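Coiled-coil and C2 domain-containing protein 1-like (Drosophila melanogaster, PDB 6EI6) binds monophosphorylated phosphatidylinositols through its C2 domain and regulates the ESCRT-III protein shrub in endosomal sorting, probably by preventing its inappropriate polymerisation. Local coordinates at residues A[47-52]-A[263-268]; A[51-56]-A[73-78]; A[57-62]-A[109-114]. All coordinates share one frame; numbering follows the deposited sequence.

How the contacts relate
All three contacts are strung along helix 34-62, the first arm of a hairpin with helix 66-91 that leads into the C2 domain. Contact 1 ties this helix to the C-terminal strand 265-268, and contact 2, the centres of the two about 9 Å apart, packs it on the second arm. The two meet where Trp-265 CZ2 lies 3.8 Å from Cys-53 SG. The centre of contact 3 is about 14 Å from that of contact 2 and about 19 Å from that of contact 1, where the helix reaches the C2 sandwich. A salt bridge of 2.6 Å between Glu-73 OE1 and Arg-57 NH1 joins contacts 2 and 3, and one sulfate ion, probably from the crystallisation liquor, touches both.

Contact 1 (A[47-52]-A[263-268])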
# COMPACT_ATOMS: atom_id res chain seq x y z
N ALA A 47 5.47 18.49 3.82
CA ALA A 47 5.90 17.21 3.26
C ALA A 47 4.85 16.13 3.48
O ALA A 47 4.58 15.33 2.57
CB ALA A 47 7.25 16.78 3.85
N LYS A 48 4.21 16.09 4.66
CA LYS A 48 3.13 15.12 4.88
C LYS A 48 1.95 15.40 3.97
O LYS A 48 1.30 14.47 3.47
CB LYS A 48 2.64 15.13 6.32
CG LYS A 48 3.50 14.39 7.32
CD LYS A 48 2.92 14.52 8.73
CE LYS A 48 3.90 13.98 9.76
NZ LYS A 48 5.29 14.51 9.54
N GLN A 49 1.64 16.68 3.76
CA GLN A 49 0.55 17.04 2.86
C GLN A 49 0.88 16.63 1.43
O GLN A 49 0.01 16.10 0.72
CB GLN A 49 0.28 18.55 2.95
CG GLN A 49 -0.49 18.97 4.19
CD GLN A 49 -0.58 20.51 4.41
OE1 GLN A 49 -0.80 20.95 5.54
NE2 GLN A 49 -0.40 21.31 3.34
N LEU A 50 2.11 16.90 1.00
CA LEU A 50 2.57 16.45 -0.32
C LEU A 50 2.36 14.95 -0.49
O LEU A 50 1.77 14.50 -1.48
CB LEU A 50 4.03 16.81 -0.50
CG LEU A 50 4.56 16.59 -1.89
CD1 LEU A 50 3.72 17.40 -2.87
CD2 LEU A 50 6.04 16.97 -1.92
N MET A 51 2.81 14.16 0.49
CA MET A 51 2.63 12.72 0.43
C MET A 51 1.17 12.35 0.24
O MET A 51 0.85 11.44 -0.55
CB MET A 51 3.15 12.05 1.70
CG MET A 51 3.20 10.52 1.61
SD MET A 51 4.45 9.95 0.41
CE MET A 51 5.93 10.50 1.23
N MET A 52 0.26 13.02 0.97
CA MET A 52 -1.16 12.69 0.84
C MET A 52 -1.67 13.01 -0.56
O MET A 52 -2.45 12.24 -1.14
CB MET A 52 -1.98 13.43 1.89
CG MET A 52 -1.99 12.76 3.27
SD MET A 52 -3.18 13.52 4.44
CE MET A 52 -4.70 13.37 3.51
N GLU A 263 -8.06 18.61 7.82
CA GLU A 263 -8.85 19.66 8.43
C GLU A 263 -8.02 20.86 8.83
O GLU A 263 -8.59 21.92 9.11
CB GLU A 263 -9.59 19.14 9.65
CG GLU A 263 -10.80 18.32 9.28
CD GLU A 263 -11.12 17.32 10.35
OE1 GLU A 263 -10.70 17.57 11.52
OE2 GLU A 263 -11.79 16.28 10.03
N LYS A 264 -6.71 20.72 8.89
CA LYS A 264 -5.82 21.83 9.12
C LYS A 264 -4.72 21.83 8.06
O LYS A 264 -3.55 21.60 8.31
CB LYS A 264 -5.24 21.78 10.53
CG LYS A 264 -6.20 21.24 11.54
CD LYS A 264 -5.79 21.61 12.97
CE LYS A 264 -5.08 20.44 13.66
NZ LYS A 264 -4.59 20.82 15.02
N TRP A 265 -5.13 22.10 6.83
CA TRP A 265 -4.19 22.17 5.73
C TRP A 265 -3.34 23.43 5.90
O TRP A 265 -3.85 24.55 5.79
CB TRP A 265 -4.96 22.20 4.41
CG TRP A 265 -4.19 21.76 3.22
CD1 TRP A 265 -3.70 22.56 2.23
CD2 TRP A 265 -3.87 20.42 2.85
NE1 TRP A 265 -3.09 21.80 1.27
CE2 TRP A 265 -3.19 20.48 1.62
CE3 TRP A 265 -4.11 19.17 3.44
CZ2 TRP A 265 -2.71 19.34 0.98
CZ3 TRP A 265 -3.64 18.04 2.81
CH2 TRP A 265 -2.94 18.14 1.59
N LEU A 266 -2.04 23.26 6.14
CA LEU A 266 -1.17 24.42 6.22
C LEU A 266 -0.94 24.99 4.82
O LEU A 266 -0.64 24.24 3.89
CB LEU A 266 0.15 24.05 6.88
CG LEU A 266 1.03 25.17 7.40
CD1 LEU A 266 1.77 24.70 8.62
CD2 LEU A 266 2.00 25.67 6.33
N VAL A 267 -1.11 26.31 4.69
CA VAL A 267 -0.99 27.03 3.42
C VAL A 267 -0.24 28.33 3.70
O VAL A 267 -0.56 29.04 4.66
CB VAL A 267 -2.38 27.35 2.82
CG1 VAL A 267 -2.30 28.38 1.69
CG2 VAL A 267 -3.12 26.11 2.38
N LEU A 268 0.77 28.66 2.89
CA LEU A 268 1.43 29.94 3.12
C LEU A 268 0.53 31.10 2.69
O LEU A 268 -0.28 30.98 1.76
CB LEU A 268 2.75 30.02 2.36
CG LEU A 268 3.69 28.84 2.61
CD1 LEU A 268 4.95 28.99 1.79
CD2 LEU A 268 4.02 28.66 4.09
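Gln-49 grips the backbone of Leu-266 with both ends of its amide. Its OE1 accepts the Leu-266 N-H at 2.7 Å, with the donor tilted out of the carbonyl plane of the glutamine. Its NE2 donates a hydrogen bond to Leu-266 O at 3.0 Å, a nearly straight bond of 172° that arrives on a lone pair of that oxygen and lies in the glutamine's own amide plane. The pair of bonds resembles the way a neighbouring strand would hold this residue, but here a helix side chain does the work. The same side chain lies over one face of the Trp-265 indole. Gln-49 CG sits above the six-membered ring, 3.5 Å from its centroid, in a CH-pi contact. Further out, Gln-49 NE2 hovers 3.4 Å from Trp-265 CE2, and the amide stacks on the indole with the planes 19° apart. The extended chain beyond Gln-49 CG carries the amide across the ring to the strand. Trp-265 has its CG anti to the backbone N (chi1 -158°), which swings the indole back under the glutamine. A second donor, Gln-45 NE2, also bonds to Gln-49 OE1; outside this, Phe-106, Val-79 and Cys-53 pack round the indole. Strand 265-268 itself pairs with strand 99-102 through backbone bonds from Trp-265 and Val-267. With an alanine here in place of the indole of Trp-265, the aliphatic part of Gln-49 is likely to lose its aromatic floor and a gap to open beside Cys-53 and Val-79, though the amide's bonds could remain. Two donors on the oxygen of this buried glutamine, and a backbone carbonyl for its NE2, fix both the position and the rotation of the amide where the C-terminal strand meets the hairpin.

Contact 2 (A[51-56]-A[73-78]); sequences MMCKNT and ENLALT. With SO4 (sulfate ion), chain E.
Leu-75, whose side chain packs on Cys-53 of the facing helix, offers its carbonyl oxygen to the Thr-78 hydroxyl, with OG1 of Thr-78 donating to Leu-75 O at 2.8 Å. That bond ties the threonine hydroxyl back onto its own helix. Across the interface the contact is apolar. The Cys-53 sulfur sits against the leucine branch point, with SG 3.6 Å from Leu-75 CG, and also lies close to CB and CD2 of that residue. SG is anti to the carbonyl carbon of its own residue (chi1 -67°), which points it along Leu-75, while the cysteine CB meets the Ala-76 methyl, CB to CB, at 3.6 Å. With a cysteine facing an alanine at the closest point, the helices come near each other: Cys-53 CA and Ala-76 CA are 5.1 Å apart. Around these residues Phe-106 covers Leu-75, and Val-79 lies against Cys-53. To one side, Lys-54 stretches out almost straight beyond CG, and its NZ makes a weak hydrogen bond of 3.3 Å to O2 of the sulfate. Glu-73, on the other helix, turns its carboxylate to Arg-57 instead. The chemistry is that of a tight helical hairpin: small side chains permit the close approach, sulfur and methyl groups fill the seam, and Lys-54 lies to one side, within weak reach of a sulfate probably from the crystallisation liquor.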
# COMPACT_ATOMS: atom_id res chain seq x y z
N MET A 51 2.81 14.16 0.49
CA MET A 51 2.63 12.72 0.43
C MET A 51 1.17 12.35 0.24
O MET A 51 0.85 11.44 -0.55
CB MET A 51 3.15 12.05 1.70
CG MET A 51 3.20 10.52 1.61
SD MET A 51 4.45 9.95 0.41
CE MET A 51 5.93 10.50 1.23
N MET A 52 0.26 13.02 0.97
CA MET A 52 -1.16 12.69 0.84
C MET A 52 -1.67 13.01 -0.56
O MET A 52 -2.45 12.24 -1.14
CB MET A 52 -1.98 13.43 1.89
CG MET A 52 -1.99 12.76 3.27
SD MET A 52 -3.18 13.52 4.44
CE MET A 52 -4.70 13.37 3.51
N CYS A 53 -1.23 14.13 -1.12
CA CYS A 53 -1.61 14.48 -2.49
C CYS A 53 -1.19 13.40 -3.47
O CYS A 53 -1.98 13.00 -4.34
CB CYS A 53 -1.00 15.82 -2.89
SG CYS A 53 -1.69 17.15 -1.95
N LYS A 54 0.06 12.93 -3.37
CA LYS A 54 0.57 11.95 -4.33
C LYS A 54 -0.12 10.61 -4.17
O LYS A 54 -0.59 10.03 -5.16
CB LYS A 54 2.09 11.84 -4.17
CG LYS A 54 2.75 13.08 -4.67
CD LYS A 54 4.23 13.10 -4.46
CE LYS A 54 4.81 14.34 -5.18
NZ LYS A 54 6.25 14.58 -4.86
N ASN A 55 -0.24 10.12 -2.92
CA ASN A 55 -0.97 8.87 -2.65
C ASN A 55 -2.37 8.91 -3.25
O ASN A 55 -2.77 7.98 -3.97
CB ASN A 55 -1.07 8.62 -1.14
CG ASN A 55 0.28 8.23 -0.49
OD1 ASN A 55 1.29 8.09 -1.17
ND2 ASN A 55 0.28 8.10 0.83
N THR A 56 -3.14 9.95 -2.92
CA THR A 56 -4.51 10.05 -3.42
C THR A 56 -4.52 10.15 -4.95
O THR A 56 -5.31 9.47 -5.62
CB THR A 56 -5.23 11.24 -2.78
OG1 THR A 56 -5.42 10.99 -1.40
CG2 THR A 56 -6.60 11.48 -3.42
N GLU A 73 -2.98 15.91 -8.35
CA GLU A 73 -1.68 16.35 -8.83
C GLU A 73 -1.56 17.87 -8.71
O GLU A 73 -0.52 18.38 -8.28
CB GLU A 73 -1.46 15.88 -10.27
CG GLU A 73 -0.29 16.51 -11.01
CD GLU A 73 1.10 16.09 -10.48
OE1 GLU A 73 1.20 15.30 -9.50
OE2 GLU A 73 2.11 16.56 -11.07
N ASN A 74 -2.63 18.59 -9.07
CA ASN A 74 -2.61 20.05 -8.95
C ASN A 74 -2.50 20.49 -7.50
O ASN A 74 -1.84 21.49 -7.19
CB ASN A 74 -3.86 20.65 -9.59
CG ASN A 74 -3.83 20.60 -11.11
OD1 ASN A 74 -2.81 20.88 -11.72
ND2 ASN A 74 -4.96 20.25 -11.71
N LEU A 75 -3.17 19.77 -6.59
CA LEU A 75 -2.99 20.03 -5.16
C LEU A 75 -1.54 19.80 -4.73
O LEU A 75 -0.94 20.64 -4.05
CB LEU A 75 -3.97 19.16 -4.39
CG LEU A 75 -4.28 19.45 -2.93
CD1 LEU A 75 -4.75 20.89 -2.68
CD2 LEU A 75 -5.31 18.43 -2.45
N ALA A 76 -0.95 18.67 -5.16
CA ALA A 76 0.47 18.43 -4.92
C ALA A 76 1.34 19.59 -5.40
O ALA A 76 2.25 20.02 -4.69
CB ALA A 76 0.90 17.13 -5.59
N LEU A 77 1.07 20.09 -6.61
CA LEU A 77 1.84 21.21 -7.13
C LEU A 77 1.82 22.41 -6.17
O LEU A 77 2.87 23.00 -5.88
CB LEU A 77 1.33 21.62 -8.52
CG LEU A 77 1.53 20.66 -9.70
CD1 LEU A 77 1.30 21.39 -11.06
CD2 LEU A 77 2.91 19.93 -9.69
N THR A 78 0.64 22.77 -5.65
CA THR A 78 0.59 23.93 -4.77
C THR A 78 1.29 23.66 -3.45
O THR A 78 1.92 24.56 -2.89
CB THR A 78 -0.86 24.39 -4.53
OG1 THR A 78 -1.58 23.39 -3.79
CG2 THR A 78 -1.56 24.59 -5.84
S SO4 E . 6.14 12.46 -8.34
O1 SO4 E . 5.30 13.65 -8.50
O2 SO4 E . 7.28 12.80 -7.47
O3 SO4 E . 5.37 11.35 -7.76
O4 SO4 E . 6.65 12.06 -9.65

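Contact 3 (A[57-62]-A[109-114]). With SO4 (sulfate ion), chain E.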
# COMPACT_ATOMS: atom_id res chain seq x y z
N ARG A 57 -3.63 10.97 -5.51
CA ARG A 57 -3.46 11.01 -6.96
C ARG A 57 -3.26 9.61 -7.52
O ARG A 57 -3.88 9.22 -8.52
CB ARG A 57 -2.28 11.90 -7.34
CG ARG A 57 -1.93 11.88 -8.79
CD ARG A 57 -0.54 12.46 -9.01
NE ARG A 57 0.47 11.55 -8.47
CZ ARG A 57 1.73 11.88 -8.21
NH1 ARG A 57 2.17 13.12 -8.42
NH2 ARG A 57 2.55 10.96 -7.72
N ASP A 58 -2.41 8.82 -6.86
CA ASP A 58 -2.08 7.50 -7.37
C ASP A 58 -3.26 6.55 -7.24
O ASP A 58 -3.50 5.73 -8.13
CB ASP A 58 -0.85 6.96 -6.63
CG ASP A 58 0.42 7.63 -7.09
OD1 ASP A 58 0.38 8.34 -8.12
OD2 ASP A 58 1.46 7.47 -6.41
N HIS A 59 -4.03 6.68 -6.16
CA HIS A 59 -5.25 5.89 -6.07
C HIS A 59 -6.20 6.20 -7.22
O HIS A 59 -6.77 5.29 -7.82
CB HIS A 59 -5.95 6.13 -4.74
CG HIS A 59 -7.30 5.49 -4.67
ND1 HIS A 59 -7.48 4.17 -4.34
CD2 HIS A 59 -8.53 5.99 -4.93
CE1 HIS A 59 -8.77 3.88 -4.37
NE2 HIS A 59 -9.43 4.96 -4.73
N HIS A 60 -6.38 7.49 -7.54
CA HIS A 60 -7.29 7.84 -8.63
C HIS A 60 -6.75 7.38 -9.98
O HIS A 60 -7.54 6.99 -10.86
CB HIS A 60 -7.55 9.35 -8.63
CG HIS A 60 -8.41 9.79 -7.50
ND1 HIS A 60 -9.63 9.21 -7.23
CD2 HIS A 60 -8.22 10.73 -6.54
CE1 HIS A 60 -10.16 9.78 -6.16
NE2 HIS A 60 -9.32 10.69 -5.71
N LYS A 61 -5.42 7.39 -10.16
CA LYS A 61 -4.83 6.89 -11.40
C LYS A 61 -5.10 5.40 -11.57
O LYS A 61 -5.56 4.96 -12.63
CB LYS A 61 -3.33 7.15 -11.40
CG LYS A 61 -2.61 6.38 -12.47
CD LYS A 61 -1.28 7.01 -12.79
CE LYS A 61 -0.14 6.02 -12.63
NZ LYS A 61 1.08 6.45 -13.38
N ALA A 62 -4.83 4.62 -10.53
CA ALA A 62 -5.09 3.19 -10.58
C ALA A 62 -6.55 2.86 -10.84
O ALA A 62 -6.85 1.75 -11.29
CB ALA A 62 -4.66 2.53 -9.28
N VAL A 109 -12.46 8.18 3.45
CA VAL A 109 -13.34 7.11 3.92
C VAL A 109 -14.03 6.35 2.79
O VAL A 109 -14.59 5.27 3.03
CB VAL A 109 -14.29 7.76 4.96
CG1 VAL A 109 -15.64 7.06 5.07
CG2 VAL A 109 -13.62 7.79 6.34
N HIS A 110 -13.92 6.82 1.54
CA HIS A 110 -14.71 6.30 0.42
C HIS A 110 -13.87 5.93 -0.81
O HIS A 110 -14.38 6.01 -1.93
CB HIS A 110 -15.79 7.31 -0.00
CG HIS A 110 -16.92 7.45 0.97
ND1 HIS A 110 -17.04 6.67 2.11
CD2 HIS A 110 -17.98 8.29 0.99
CE1 HIS A 110 -18.12 7.02 2.77
NE2 HIS A 110 -18.71 8.00 2.11
N CYS A 111 -12.60 5.56 -0.66
CA CYS A 111 -11.88 5.01 -1.80
C CYS A 111 -11.92 3.50 -1.68
O CYS A 111 -11.82 2.97 -0.58
CB CYS A 111 -10.44 5.53 -1.90
SG CYS A 111 -9.29 5.32 -0.52
N ASN A 112 -12.15 2.80 -2.78
CA ASN A 112 -12.58 1.40 -2.70
C ASN A 112 -13.88 1.30 -1.88
O ASN A 112 -13.93 0.72 -0.79
CB ASN A 112 -11.50 0.49 -2.09
CG ASN A 112 -10.16 0.64 -2.76
OD1 ASN A 112 -10.09 1.02 -3.92
ND2 ASN A 112 -9.09 0.33 -2.03
N THR A 113 -14.94 1.90 -2.43
CA THR A 113 -16.26 1.75 -1.81
C THR A 113 -16.81 0.33 -1.92
O THR A 113 -17.71 -0.03 -1.16
CB THR A 113 -17.26 2.70 -2.43
OG1 THR A 113 -17.26 2.52 -3.85
CG2 THR A 113 -16.90 4.13 -2.09
N ASP A 114 -16.30 -0.47 -2.86
CA ASP A 114 -16.71 -1.87 -3.04
C ASP A 114 -16.48 -2.74 -1.81
O ASP A 114 -16.91 -3.89 -1.81
CB ASP A 114 -15.96 -2.47 -4.22
CG ASP A 114 -14.49 -2.08 -4.22
OD1 ASP A 114 -13.78 -2.40 -3.23
OD2 ASP A 114 -14.03 -1.43 -5.18
S SO4 E . 6.14 12.46 -8.34
O1 SO4 E . 5.30 13.65 -8.50
O2 SO4 E . 7.28 12.80 -7.47
O3 SO4 E . 5.37 11.35 -7.76
O4 SO4 E . 6.65 12.06 -9.65
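His-59 crosses from the helix to Cys-111 and Asn-112 with its imidazole. CB leaves the helix toward the loop, and CG stands anti to the backbone N (chi1 172°), carrying the ring away from the helix axis to Cys-111. His-59 CD2 then passes 3.6 Å from the CB of Cys-111, and NE2 lies against that same CB, at a separation too short to be trusted in detail. The cysteine therefore lies over one face of the imidazole, and its SG is 4.2 Å from the ring centroid, 12° off the normal, a sulfur-aromatic contact. At the edge of the ring His-59 CE1 meets Asn-112 OD1 at 3.2 Å, in the ring plane, while the amide is turned 57° from the ring. ND1 is hydrogen-bonded to Glu-225 OE1, an oxygen that Asn-112 ND2 also reaches; ND2 bonds to Val-249 O as well, so the carboxylate holds histidine and asparagine together. At the start of the same helical segment Arg-57 forks onto the sulfate, NH1 to O1 at 3.2 Å and NH2 to O3 at 2.8 Å. The bend at chi3 brings the guanidinium round beside Asp-58, where Arg-57 NE bonds to Asp-58 OD1 at 3.2 Å in a salt bridge. Glu-225 and Val-249 belong to neighbouring antiparallel strands of one sheet of the C2 domain. Helix 34-62 is thus docked, through a histidine and the connecting loop, at the end of the C2 sandwich where strand 225-233 begins and strand 241-249 ends, an antiparallel beta-sandwich that in this protein binds phosphoinositides.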